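N-acylethanolamine-hydrolyzing acid amidase subunit beta (Caenorhabditis elegans, PDB 6DY3) probably hydrolyses bioactive fatty acid amides such as N-palmitoylethanolamine to ethanolamine and free fatty acids, as the nucleophile-bearing part of an alpha-beta heterodimer. Local coordinates at residues G62-S67 / I124-I129; A70-A75 / E161-N166; Q7-Q12 / L185-F190. All blocks are in the same frame, centred on the assembly; numbering follows the deposited sequence.

The three contacts span the two sheets of an N-terminal nucleophile hydrolase fold and the loops at their margins. Contact 1 joins neighbouring strands of one sheet; its Ser67 side chain lies about 8 Å from that of Cys1, the probable nucleophile. Contact 2 ties the loop that follows one of those strands to the loop that follows strand 158-161 of the other sheet, and its Asn163 side chain is about 4 Å from that of Cys1. Contacts 1 and 2 adjoin along the chain, 62-67 leading into 70-75, with centres about 21 Å apart. Contact 3, centred about 17 Å from contact 1 and about 29 Å from contact 2, joins two turns away from these sites.

Contact 1 of 3, residues G62-S67 / I124-I129; sequences GEYSVS and IIVAGI
A chi1 of 58° places Ser65 OG between its own backbone N and carbonyl carbon, beside the methyl of Ala127 (OG to CB, 3.5 Å). Ser67 repeats the choice at 70°, its OG lying 3.8 Å from CB of Ile125. Both pairs are antiparallel hydrogen-bonded pairs, each joined by two backbone bonds; Ala127 N to Ser65 O, at 2.9 Å, is one of the four. Between them Val66 faces Val126 as a non-hydrogen-bonded pair, with side chains on the other face of the sheet. There, chi1 of 59° on Val66 turns CG2 anti to the backbone N, alongside CG2 of Ile124 at 3.7 Å, the two side chains pointing the same way. Branched aliphatic residues suit this face because helices 92-102 and 106-113 pack on it. Beyond the paired strands, Ile129 lays CG2 against Glu63 O (3.5 Å). The serine face meets strand 13-20: Ser65 OG is hydrogen-bonded to His15 ND1, and Ser67 OG to His15 NE2 and to Ser3 OG. Small hydroxyl residues thus hold both nitrogens of the His15 imidazole, which should limit the rotation of that ring, while the Val66 and Val126 face is largely apolar, Tyr64 OH being satisfied by Gln103 O.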
ATOM      1  N   GLY B  62       4.528  16.881   3.535  1.00 44.12           N
ATOM      2  CA  GLY B  62       5.147  17.662   4.579  1.00 44.88           C
ATOM      3  C   GLY B  62       5.132  17.031   5.955  1.00 46.57           C
ATOM      4  O   GLY B  62       5.813  17.537   6.854  1.00 45.13           O
ATOM      5  N   GLU B  63       4.390  15.944   6.158  1.00 55.49           N
ATOM      6  CA  GLU B  63       4.191  15.397   7.497  1.00 59.93           C
ATOM      7  C   GLU B  63       4.669  13.957   7.611  1.00 53.39           C
ATOM      8  O   GLU B  63       5.534  13.670   8.445  1.00 55.20           O
ATOM      9  CB  GLU B  63       2.714  15.525   7.889  1.00 64.55           C
ATOM     10  CG  GLU B  63       2.213  16.971   7.887  1.00 67.97           C
ATOM     11  CD  GLU B  63       2.834  17.823   8.997  1.00 71.44           C
ATOM     12  OE1 GLU B  63       3.526  17.268   9.877  1.00 71.63           O
ATOM     13  OE2 GLU B  63       2.632  19.057   8.986  1.00 74.93           O
ATOM     14  N   TYR B  64       4.123  13.033   6.825  1.00 39.82           N
ATOM     15  CA  TYR B  64       4.540  11.642   6.923  1.00 35.67           C
ATOM     16  C   TYR B  64       4.114  10.888   5.672  1.00 33.56           C
ATOM     17  O   TYR B  64       3.251  11.336   4.911  1.00 29.40           O
ATOM     18  CB  TYR B  64       3.943  10.963   8.158  1.00 34.10           C
ATOM     19  CG  TYR B  64       2.435  10.882   8.135  1.00 37.03           C
ATOM     20  CD1 TYR B  64       1.791   9.738   7.680  1.00 36.83           C
ATOM     21  CD2 TYR B  64       1.653  11.943   8.563  1.00 39.45           C
ATOM     22  CE1 TYR B  64       0.417   9.652   7.658  1.00 34.32           C
ATOM     23  CE2 TYR B  64       0.274  11.864   8.544  1.00 39.95           C
ATOM     24  CZ  TYR B  64      -0.337  10.717   8.090  1.00 37.97           C
ATOM     25  OH  TYR B  64      -1.709  10.637   8.070  1.00 40.98           O
ATOM     26  N   SER B  65       4.721   9.719   5.489  1.00 32.73           N
ATOM     27  CA  SER B  65       4.347   8.795   4.434  1.00 33.76           C
ATOM     28  C   SER B  65       4.163   7.408   5.037  1.00 35.27           C
ATOM     29  O   SER B  65       4.706   7.091   6.098  1.00 31.40           O
ATOM     30  CB  SER B  65       5.396   8.767   3.303  1.00 33.15           C
ATOM     31  OG  SER B  65       6.671   8.412   3.795  1.00 34.61           O
ATOM     32  N   VAL B  66       3.373   6.582   4.353  1.00 37.10           N
ATOM     33  CA  VAL B  66       3.010   5.267   4.864  1.00 35.91           C
ATOM     34  C   VAL B  66       2.955   4.275   3.711  1.00 32.03           C
ATOM     35  O   VAL B  66       2.606   4.625   2.580  1.00 28.85           O
ATOM     36  CB  VAL B  66       1.667   5.298   5.623  1.00 31.75           C
ATOM     37  CG1 VAL B  66       0.563   5.790   4.723  1.00 28.39           C
ATOM     38  CG2 VAL B  66       1.340   3.924   6.168  1.00 35.82           C
ATOM     39  N   SER B  67       3.341   3.033   4.006  1.00 31.38           N
ATOM     40  CA  SER B  67       3.164   1.909   3.094  1.00 33.62           C
ATOM     41  C   SER B  67       2.828   0.661   3.902  1.00 32.49           C
ATOM     42  O   SER B  67       3.330   0.467   5.013  1.00 33.72           O
ATOM     43  CB  SER B  67       4.419   1.657   2.238  1.00 31.81           C
ATOM     44  OG  SER B  67       5.484   1.137   3.016  1.00 30.78           O
ATOM     45  N   ILE B 124       3.053  -2.094   8.762  1.00 30.95           N
ATOM     46  CA  ILE B 124       2.800  -0.706   8.401  1.00 28.79           C
ATOM     47  C   ILE B 124       4.091   0.063   8.641  1.00 28.61           C
ATOM     48  O   ILE B 124       4.578   0.138   9.777  1.00 30.57           O
ATOM     49  CB  ILE B 124       1.632  -0.112   9.205  1.00 28.74           C
ATOM     50  CG1 ILE B 124       0.359  -0.924   8.950  1.00 30.25           C
ATOM     51  CG2 ILE B 124       1.425   1.347   8.830  1.00 30.52           C
ATOM     52  CD1 ILE B 124      -0.822  -0.522   9.798  1.00 31.41           C
ATOM     53  N   ILE B 125       4.648   0.623   7.574  1.00 26.13           N
ATOM     54  CA  ILE B 125       5.906   1.359   7.622  1.00 27.19           C
ATOM     55  C   ILE B 125       5.577   2.836   7.483  1.00 26.68           C
ATOM     56  O   ILE B 125       4.953   3.249   6.499  1.00 25.93           O
ATOM     57  CB  ILE B 125       6.876   0.898   6.523  1.00 27.48           C
ATOM     58  CG1 ILE B 125       7.305  -0.557   6.753  1.00 28.64           C
ATOM     59  CG2 ILE B 125       8.094   1.805   6.460  1.00 26.67           C
ATOM     60  CD1 ILE B 125       6.358  -1.594   6.179  1.00 27.50           C
ATOM     61  N   VAL B 126       6.010   3.631   8.456  1.00 32.99           N
ATOM     62  CA  VAL B 126       5.693   5.050   8.513  1.00 39.29           C
ATOM     63  C   VAL B 126       6.996   5.835   8.580  1.00 39.55           C
ATOM     64  O   VAL B 126       7.916   5.470   9.322  1.00 37.91           O
ATOM     65  CB  VAL B 126       4.792   5.382   9.723  1.00 42.44           C
ATOM     66  CG1 VAL B 126       4.242   6.802   9.609  1.00 44.47           C
ATOM     67  CG2 VAL B 126       3.660   4.372   9.849  1.00 43.22           C
ATOM     68  N   ALA B 127       7.068   6.915   7.806  1.00 38.99           N
ATOM     69  CA  ALA B 127       8.233   7.785   7.762  1.00 39.28           C
ATOM     70  C   ALA B 127       7.818   9.213   8.086  1.00 42.07           C
ATOM     71  O   ALA B 127       6.773   9.685   7.627  1.00 42.74           O
ATOM     72  CB  ALA B 127       8.904   7.730   6.388  1.00 34.54           C
ATOM     73  N   GLY B 128       8.642   9.901   8.873  1.00 44.00           N
ATOM     74  CA  GLY B 128       8.322  11.245   9.313  1.00 45.89           C
ATOM     75  C   GLY B 128       9.314  12.295   8.857  1.00 44.85           C
ATOM     76  O   GLY B 128       9.902  12.188   7.775  1.00 42.14           O
ATOM     77  N   ILE B 129       9.507  13.323   9.686  1.00 45.66           N
ATOM     78  CA  ILE B 129      10.338  14.464   9.320  1.00 42.02           C
ATOM     79  C   ILE B 129      11.348  14.763  10.423  1.00 44.70           C
ATOM     80  O   ILE B 129      12.458  15.234  10.148  1.00 44.32           O
ATOM     81  CB  ILE B 129       9.463  15.693   9.021  1.00 39.52           C
ATOM     82  CG1 ILE B 129       8.657  16.078  10.263  1.00 44.92           C
ATOM     83  CG2 ILE B 129       8.554  15.403   7.826  1.00 38.45           C
ATOM     84  CD1 ILE B 129       7.667  17.220  10.046  1.00 51.76           C
TER

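Contact 2 of 3, residues A70-A75 / E161-N166; sequences ARYSGA and ETNFDN
Asn163 meets Tyr72 and then Ala70 on the way to its tip, beginning at CB. This carbon lies 3.8 Å from CD2 of Tyr72, oblique to the tyrosine ring, and it also sits over the centre of one face of the Phe164 ring. With chi1 at -65°, CG stands anti to the residue's own carbonyl carbon, and the amide runs alongside Tyr72, pointing the same way. At the tip the two amide atoms divide their work. ND2 donates to Ala70 O at 2.8 Å through a nearly straight bond (164°), with the acceptor close to the amide plane. OD1 accepts from the N-terminal amine of Cys1 and from NH2 of Arg174. Asparagine suits this place because one flat group both donates and accepts, and gripping both ends settles its orientation beside the nucleophile, consistent with a probable importance for activity.

The backbone strengthens the join: Tyr72 N donates to Asn163 O at 2.8 Å. Edge contact follows, Phe164 CE1 reaching Tyr72 CD2 at 4.2 Å near the plane of the tyrosine ring. Farther out, the extended Arg71 crosses Asp165 at about a right angle in a salt bridge, NE to OD2 at 3.1 Å, whose hydrogen bond is weak; NH1 of Arg71 has a second partner in Asn140. Ser73 OG, also 3.1 Å from Asp165 OD2, makes a weak bond whose proton has another acceptor within reach. Water 1 lies 2.6 Å from Tyr72 O and donates to it.

The two loops leave strands 64-70 and 158-161 and lead to helices 76-89 and 166-170. Arg71 and Asp165 pack on Tyr123 of strand 122-127, Phe164 touches Arg174 of helix 173-185, and the Tyr72 ring stacks with Phe104 of the alpha subunit, its OH hydrogen-bonded to Asp100 of that subunit.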
ATOM      1  N   ALA B  70       1.633  -6.800   3.211  1.00 32.14           N
ATOM      2  CA  ALA B  70       0.897  -7.943   3.712  1.00 32.61           C
ATOM      3  C   ALA B  70       1.844  -8.846   4.486  1.00 35.37           C
ATOM      4  O   ALA B  70       3.044  -8.906   4.209  1.00 36.81           O
ATOM      5  CB  ALA B  70       0.248  -8.709   2.563  1.00 31.75           C
ATOM      6  N   ARG B  71       1.297  -9.535   5.482  1.00 36.84           N
ATOM      7  CA  ARG B  71       2.081 -10.394   6.359  1.00 36.99           C
ATOM      8  C   ARG B  71       1.533 -11.805   6.234  1.00 38.07           C
ATOM      9  O   ARG B  71       0.363 -12.050   6.547  1.00 35.91           O
ATOM     10  CB  ARG B  71       2.013  -9.907   7.807  1.00 37.28           C
ATOM     11  CG  ARG B  71       3.061 -10.480   8.723  1.00 39.33           C
ATOM     12  CD  ARG B  71       2.930  -9.854  10.096  1.00 40.63           C
ATOM     13  NE  ARG B  71       3.921 -10.355  11.039  1.00 44.70           N
ATOM     14  CZ  ARG B  71       3.940 -10.037  12.327  1.00 48.23           C
ATOM     15  NH1 ARG B  71       3.017  -9.222  12.821  1.00 46.90           N
ATOM     16  NH2 ARG B  71       4.879 -10.531  13.122  1.00 52.12           N
ATOM     17  N   TYR B  72       2.379 -12.722   5.776  1.00 41.08           N
ATOM     18  CA  TYR B  72       1.993 -14.107   5.541  1.00 43.90           C
ATOM     19  C   TYR B  72       2.763 -15.006   6.492  1.00 51.64           C
ATOM     20  O   TYR B  72       3.997 -15.068   6.438  1.00 46.75           O
ATOM     21  CB  TYR B  72       2.256 -14.521   4.090  1.00 41.05           C
ATOM     22  CG  TYR B  72       1.659 -13.583   3.071  1.00 37.48           C
ATOM     23  CD1 TYR B  72       0.281 -13.468   2.934  1.00 35.55           C
ATOM     24  CD2 TYR B  72       2.472 -12.824   2.232  1.00 35.02           C
ATOM     25  CE1 TYR B  72      -0.278 -12.615   2.000  1.00 35.44           C
ATOM     26  CE2 TYR B  72       1.926 -11.969   1.292  1.00 33.51           C
ATOM     27  CZ  TYR B  72       0.546 -11.868   1.179  1.00 36.53           C
ATOM     28  OH  TYR B  72      -0.019 -11.019   0.252  1.00 37.42           O
ATOM     29  N   SER B  73       2.036 -15.713   7.340  1.00 67.42           N
ATOM     30  CA  SER B  73       2.612 -16.691   8.244  1.00 76.95           C
ATOM     31  C   SER B  73       2.125 -18.071   7.818  1.00 76.85           C
ATOM     32  O   SER B  73       1.361 -18.216   6.857  1.00 76.28           O
ATOM     33  CB  SER B  73       2.227 -16.377   9.693  1.00 76.78           C
ATOM     34  OG  SER B  73       2.645 -15.071  10.070  1.00 74.82           O
ATOM     35  N   GLY B  74       2.583 -19.093   8.524  1.00 73.18           N
ATOM     36  CA  GLY B  74       2.160 -20.441   8.231  1.00 74.17           C
ATOM     37  C   GLY B  74       0.701 -20.653   8.592  1.00 73.72           C
ATOM     38  O   GLY B  74      -0.016 -19.751   9.028  1.00 71.20           O
ATOM     39  N   ALA B  75       0.254 -21.891   8.394  1.00 78.15           N
ATOM     40  CA  ALA B  75      -1.082 -22.308   8.816  1.00 79.69           C
ATOM     41  C   ALA B  75      -2.161 -21.471   8.139  1.00 78.14           C
ATOM     42  O   ALA B  75      -3.135 -21.049   8.766  1.00 74.83           O
ATOM     43  CB  ALA B  75      -1.212 -22.243  10.339  1.00 81.61           C
ATOM     44  N   GLU B 161      11.522  -4.174   5.662  1.00 33.58           N
ATOM     45  CA  GLU B 161      10.534  -5.195   5.957  1.00 36.82           C
ATOM     46  C   GLU B 161       9.913  -5.686   4.655  1.00 34.81           C
ATOM     47  O   GLU B 161       9.761  -4.924   3.699  1.00 37.70           O
ATOM     48  CB  GLU B 161       9.458  -4.654   6.918  1.00 38.44           C
ATOM     49  CG  GLU B 161       8.669  -5.733   7.643  1.00 42.94           C
ATOM     50  CD  GLU B 161       9.569  -6.740   8.351  1.00 46.35           C
ATOM     51  OE1 GLU B 161      10.164  -6.378   9.392  1.00 47.05           O
ATOM     52  OE2 GLU B 161       9.696  -7.886   7.859  1.00 46.00           O
ATOM     53  N   THR B 162       9.557  -6.976   4.622  1.00 30.93           N
ATOM     54  CA  THR B 162       8.882  -7.550   3.462  1.00 28.35           C
ATOM     55  C   THR B 162       7.566  -8.152   3.937  1.00 28.43           C
ATOM     56  O   THR B 162       6.774  -7.449   4.556  1.00 32.77           O
ATOM     57  CB  THR B 162       9.789  -8.527   2.730  1.00 31.45           C
ATOM     58  OG1 THR B 162      10.159  -9.595   3.617  1.00 36.14           O
ATOM     59  CG2 THR B 162      11.033  -7.840   2.240  1.00 32.22           C
ATOM     60  N   ASN B 163       7.314  -9.436   3.659  1.00 30.65           N
ATOM     61  CA  ASN B 163       6.014 -10.058   3.850  1.00 30.14           C
ATOM     62  C   ASN B 163       5.985 -11.153   4.909  1.00 28.32           C
ATOM     63  O   ASN B 163       4.897 -11.642   5.229  1.00 33.29           O
ATOM     64  CB  ASN B 163       5.538 -10.668   2.524  1.00 34.91           C
ATOM     65  CG  ASN B 163       5.298  -9.626   1.466  1.00 35.12           C
ATOM     66  OD1 ASN B 163       5.833  -9.725   0.358  1.00 34.96           O
ATOM     67  ND2 ASN B 163       4.489  -8.620   1.791  1.00 33.76           N
ATOM     68  N   PHE B 164       7.123 -11.581   5.435  1.00 28.87           N
ATOM     69  CA  PHE B 164       7.172 -12.788   6.249  1.00 31.78           C
ATOM     70  C   PHE B 164       7.733 -12.487   7.636  1.00 38.95           C
ATOM     71  O   PHE B 164       8.054 -11.347   7.972  1.00 38.84           O
ATOM     72  CB  PHE B 164       8.009 -13.862   5.551  1.00 34.12           C
ATOM     73  CG  PHE B 164       7.691 -14.026   4.088  1.00 31.03           C
ATOM     74  CD1 PHE B 164       6.511 -14.620   3.681  1.00 28.66           C
ATOM     75  CD2 PHE B 164       8.588 -13.610   3.124  1.00 32.20           C
ATOM     76  CE1 PHE B 164       6.222 -14.774   2.348  1.00 27.08           C
ATOM     77  CE2 PHE B 164       8.303 -13.767   1.783  1.00 31.19           C
ATOM     78  CZ  PHE B 164       7.118 -14.353   1.398  1.00 29.54           C
ATOM     79  N   ASP B 165       7.803 -13.540   8.457  1.00 49.20           N
ATOM     80  CA  ASP B 165       8.415 -13.486   9.783  1.00 55.42           C
ATOM     81  C   ASP B 165       9.138 -14.807  10.044  1.00 50.68           C
ATOM     82  O   ASP B 165       9.104 -15.732   9.226  1.00 51.90           O
ATOM     83  CB  ASP B 165       7.370 -13.171  10.866  1.00 57.00           C
ATOM     84  CG  ASP B 165       6.066 -13.892  10.642  1.00 63.16           C
ATOM     85  OD1 ASP B 165       6.104 -15.045  10.165  1.00 71.65           O
ATOM     86  OD2 ASP B 165       5.003 -13.307  10.943  1.00 62.16           O
ATOM     87  N   ASN B 166       9.806 -14.886  11.190  1.00 43.66           N
ATOM     88  CA  ASN B 166      10.479 -16.116  11.651  1.00 43.84           C
ATOM     89  C   ASN B 166      11.501 -16.540  10.590  1.00 43.60           C
ATOM     90  O   ASN B 166      12.153 -15.677   9.982  1.00 45.96           O
ATOM     91  CB  ASN B 166       9.423 -17.143  11.977  1.00 45.40           C
ATOM     92  CG  ASN B 166       8.544 -16.718  13.133  1.00 48.12           C
ATOM     93  OD1 ASN B 166       9.039 -16.283  14.176  1.00 48.93           O
ATOM     94  ND2 ASN B 166       7.233 -16.796  12.939  1.00 48.42           N
TER
HETATM   95  O   HOH W   1       6.339 -16.191   6.944  1.00 26.66           O

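Contact 3 of 3, residues Q7-Q12 / L185-F190; sequences QNSAGQ and LGRRNF
Arg187 supplies the charged hydrogen bonds, reaching across to the strand end and turn opposite. Its chain is fully extended, CG anti to the backbone N (chi1 -178°), carrying the guanidinium to two successive carbonyls. NH2 donates to Asn8 O at 3.2 Å, arriving above the carbonyl plane, while NE makes a weak bond to Gln7 O at 3.2 Å. Asn8 O also accepts from Gly11 N within its own turn, the two donors lying on opposite faces of the carbonyl.

Neutral hydrogen bonds centre on Asn8. Its ND2 donates to Phe190 O at 2.9 Å, with the acceptor near the amide plane, and its OD1 accepts from Gln12 N at 2.8 Å. Asparagine is apt here, since one amide ties the turn to its neighbour and braces its own closure. Water 2 bridges the turns, accepting from Ala10 N and Asn189 N.

In van der Waals contact, the Arg187 chain packs along Ser9 and Gln7, its CG 3.6 Å from Gln7 O; Ser9 OG rests 3.4 Å from Arg188 CA, and Asn8 CB lies 4.1 Å from Phe190 CB.

Turn geometry explains other residue choices. Asn8 to Gly11 form a type I turn, and glycine accommodates the positive phi at its end. Arg187 to Phe190 form a type II turn in which Asn189, a residue type tolerant of positive phi, takes that conformation.

The first turn links strands 2-7 and 13-20 as a hairpin; the second joins helices 173-185 and 192-199, with Phe190 packed on Met195 of the latter. Arg187 also touches Val152 and Trp157, so the contact fastens the hairpin of one sheet to the connection between two helices.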
ATOM      1  N   GLN B   7      17.105   7.191   7.558  1.00 43.88           N
ATOM      2  CA  GLN B   7      17.423   8.568   7.916  1.00 48.70           C
ATOM      3  C   GLN B   7      18.923   8.784   7.758  1.00 49.48           C
ATOM      4  O   GLN B   7      19.724   8.095   8.400  1.00 52.02           O
ATOM      5  CB  GLN B   7      16.974   8.887   9.342  1.00 47.97           C
ATOM      6  CG  GLN B   7      17.148  10.346   9.701  1.00 49.99           C
ATOM      7  CD  GLN B   7      16.646  10.684  11.087  1.00 51.76           C
ATOM      8  OE1 GLN B   7      16.301   9.809  11.880  1.00 50.25           O
ATOM      9  NE2 GLN B   7      16.580  11.970  11.377  1.00 55.59           N
ATOM     10  N   ASN B   8      19.300   9.733   6.904  1.00 42.94           N
ATOM     11  CA  ASN B   8      20.710   9.958   6.631  1.00 42.34           C
ATOM     12  C   ASN B   8      21.328  10.807   7.739  1.00 48.38           C
ATOM     13  O   ASN B   8      20.675  11.182   8.716  1.00 45.57           O
ATOM     14  CB  ASN B   8      20.893  10.606   5.258  1.00 41.48           C
ATOM     15  CG  ASN B   8      20.227  11.962   5.152  1.00 43.67           C
ATOM     16  OD1 ASN B   8      19.894  12.590   6.156  1.00 46.72           O
ATOM     17  ND2 ASN B   8      20.042  12.430   3.927  1.00 43.64           N
ATOM     18  N   SER B   9      22.617  11.118   7.577  1.00 56.39           N
ATOM     19  CA  SER B   9      23.326  11.892   8.590  1.00 57.00           C
ATOM     20  C   SER B   9      22.738  13.289   8.727  1.00 54.79           C
ATOM     21  O   SER B   9      22.658  13.830   9.837  1.00 55.54           O
ATOM     22  CB  SER B   9      24.811  11.971   8.236  1.00 57.56           C
ATOM     23  OG  SER B   9      25.385  10.679   8.142  1.00 55.24           O
ATOM     24  N   ALA B  10      22.296  13.878   7.615  1.00 51.23           N
ATOM     25  CA  ALA B  10      21.700  15.209   7.639  1.00 49.06           C
ATOM     26  C   ALA B  10      20.327  15.237   8.296  1.00 51.46           C
ATOM     27  O   ALA B  10      19.781  16.327   8.493  1.00 58.91           O
ATOM     28  CB  ALA B  10      21.591  15.758   6.216  1.00 47.72           C
ATOM     29  N   GLY B  11      19.747  14.084   8.626  1.00 45.05           N
ATOM     30  CA  GLY B  11      18.442  14.045   9.246  1.00 44.47           C
ATOM     31  C   GLY B  11      17.281  13.851   8.292  1.00 44.58           C
ATOM     32  O   GLY B  11      16.130  13.791   8.746  1.00 43.34           O
ATOM     33  N   GLN B  12      17.538  13.762   6.991  1.00 45.40           N
ATOM     34  CA  GLN B  12      16.478  13.546   6.022  1.00 43.18           C
ATOM     35  C   GLN B  12      16.012  12.098   6.071  1.00 42.30           C
ATOM     36  O   GLN B  12      16.821  11.173   6.184  1.00 39.96           O
ATOM     37  CB  GLN B  12      16.969  13.900   4.618  1.00 43.33           C
ATOM     38  CG  GLN B  12      15.867  13.947   3.578  1.00 46.15           C
ATOM     39  CD  GLN B  12      16.377  14.312   2.203  1.00 46.45           C
ATOM     40  OE1 GLN B  12      17.243  13.634   1.651  1.00 47.75           O
ATOM     41  NE2 GLN B  12      15.832  15.383   1.633  1.00 45.30           N
ATOM     42  N   LEU B 185      26.103   1.500   0.707  1.00 50.40           N
ATOM     43  CA  LEU B 185      25.985   2.921   0.407  1.00 48.91           C
ATOM     44  C   LEU B 185      26.298   3.772   1.627  1.00 48.68           C
ATOM     45  O   LEU B 185      26.834   4.879   1.490  1.00 49.73           O
ATOM     46  CB  LEU B 185      24.585   3.231  -0.127  1.00 44.06           C
ATOM     47  CG  LEU B 185      24.209   2.459  -1.397  1.00 43.45           C
ATOM     48  CD1 LEU B 185      22.788   2.773  -1.832  1.00 41.39           C
ATOM     49  CD2 LEU B 185      25.188   2.754  -2.533  1.00 43.16           C
ATOM     50  N   GLY B 186      25.987   3.275   2.815  1.00 43.10           N
ATOM     51  CA  GLY B 186      26.298   3.973   4.041  1.00 45.22           C
ATOM     52  C   GLY B 186      25.307   5.080   4.355  1.00 44.71           C
ATOM     53  O   GLY B 186      24.632   5.628   3.485  1.00 42.12           O
ATOM     54  N   ARG B 187      25.257   5.436   5.640  1.00 46.62           N
ATOM     55  CA  ARG B 187      24.289   6.426   6.090  1.00 46.89           C
ATOM     56  C   ARG B 187      24.580   7.795   5.491  1.00 53.44           C
ATOM     57  O   ARG B 187      23.660   8.488   5.039  1.00 49.97           O
ATOM     58  CB  ARG B 187      24.293   6.510   7.617  1.00 45.10           C
ATOM     59  CG  ARG B 187      23.268   7.499   8.150  1.00 49.37           C
ATOM     60  CD  ARG B 187      23.341   7.686   9.647  1.00 50.03           C
ATOM     61  NE  ARG B 187      22.373   8.687  10.080  1.00 52.17           N
ATOM     62  CZ  ARG B 187      22.261   9.141  11.323  1.00 55.98           C
ATOM     63  NH1 ARG B 187      23.064   8.687  12.280  1.00 58.63           N
ATOM     64  NH2 ARG B 187      21.343  10.056  11.608  1.00 55.45           N
ATOM     65  N   ARG B 188      25.847   8.204   5.478  1.00 63.51           N
ATOM     66  CA  ARG B 188      26.191   9.555   5.058  1.00 68.59           C
ATOM     67  C   ARG B 188      25.890   9.748   3.577  1.00 65.45           C
ATOM     68  O   ARG B 188      26.170   8.878   2.747  1.00 66.63           O
ATOM     69  CB  ARG B 188      27.666   9.846   5.343  1.00 74.69           C
ATOM     70  CG  ARG B 188      28.078  11.279   5.022  1.00 80.29           C
ATOM     71  CD  ARG B 188      29.441  11.647   5.608  1.00 82.18           C
ATOM     72  NE  ARG B 188      29.438  11.627   7.074  1.00 82.56           N
ATOM     73  CZ  ARG B 188      30.100  10.751   7.834  1.00 83.44           C
ATOM     74  NH1 ARG B 188      30.855   9.799   7.292  1.00 84.03           N
ATOM     75  NH2 ARG B 188      30.014  10.833   9.157  1.00 82.75           N
ATOM     76  N   ASN B 189      25.303  10.902   3.253  1.00 59.31           N
ATOM     77  CA  ASN B 189      24.957  11.278   1.885  1.00 57.96           C
ATOM     78  C   ASN B 189      23.938  10.336   1.254  1.00 55.10           C
ATOM     79  O   ASN B 189      23.796  10.308   0.027  1.00 54.71           O
ATOM     80  CB  ASN B 189      26.204  11.367   0.999  1.00 59.93           C
ATOM     81  CG  ASN B 189      27.136  12.491   1.412  1.00 62.30           C
ATOM     82  OD1 ASN B 189      26.732  13.438   2.092  1.00 58.16           O
ATOM     83  ND2 ASN B 189      28.390  12.399   0.992  1.00 67.29           N
ATOM     84  N   PHE B 190      23.206   9.573   2.060  1.00 51.00           N
ATOM     85  CA  PHE B 190      22.146   8.728   1.532  1.00 46.49           C
ATOM     86  C   PHE B 190      20.948   9.604   1.191  1.00 47.18           C
ATOM     87  O   PHE B 190      20.410  10.299   2.061  1.00 47.76           O
ATOM     88  CB  PHE B 190      21.748   7.647   2.531  1.00 44.79           C
ATOM     89  CG  PHE B 190      20.797   6.637   1.966  1.00 41.34           C
ATOM     90  CD1 PHE B 190      21.264   5.449   1.430  1.00 39.49           C
ATOM     91  CD2 PHE B 190      19.437   6.880   1.959  1.00 41.58           C
ATOM     92  CE1 PHE B 190      20.396   4.524   0.905  1.00 38.70           C
ATOM     93  CE2 PHE B 190      18.560   5.953   1.432  1.00 40.86           C
ATOM     94  CZ  PHE B 190      19.040   4.774   0.904  1.00 40.29           C
TER
HETATM   95  O   HOH W   2      23.772  12.694   5.133  1.00 78.69           O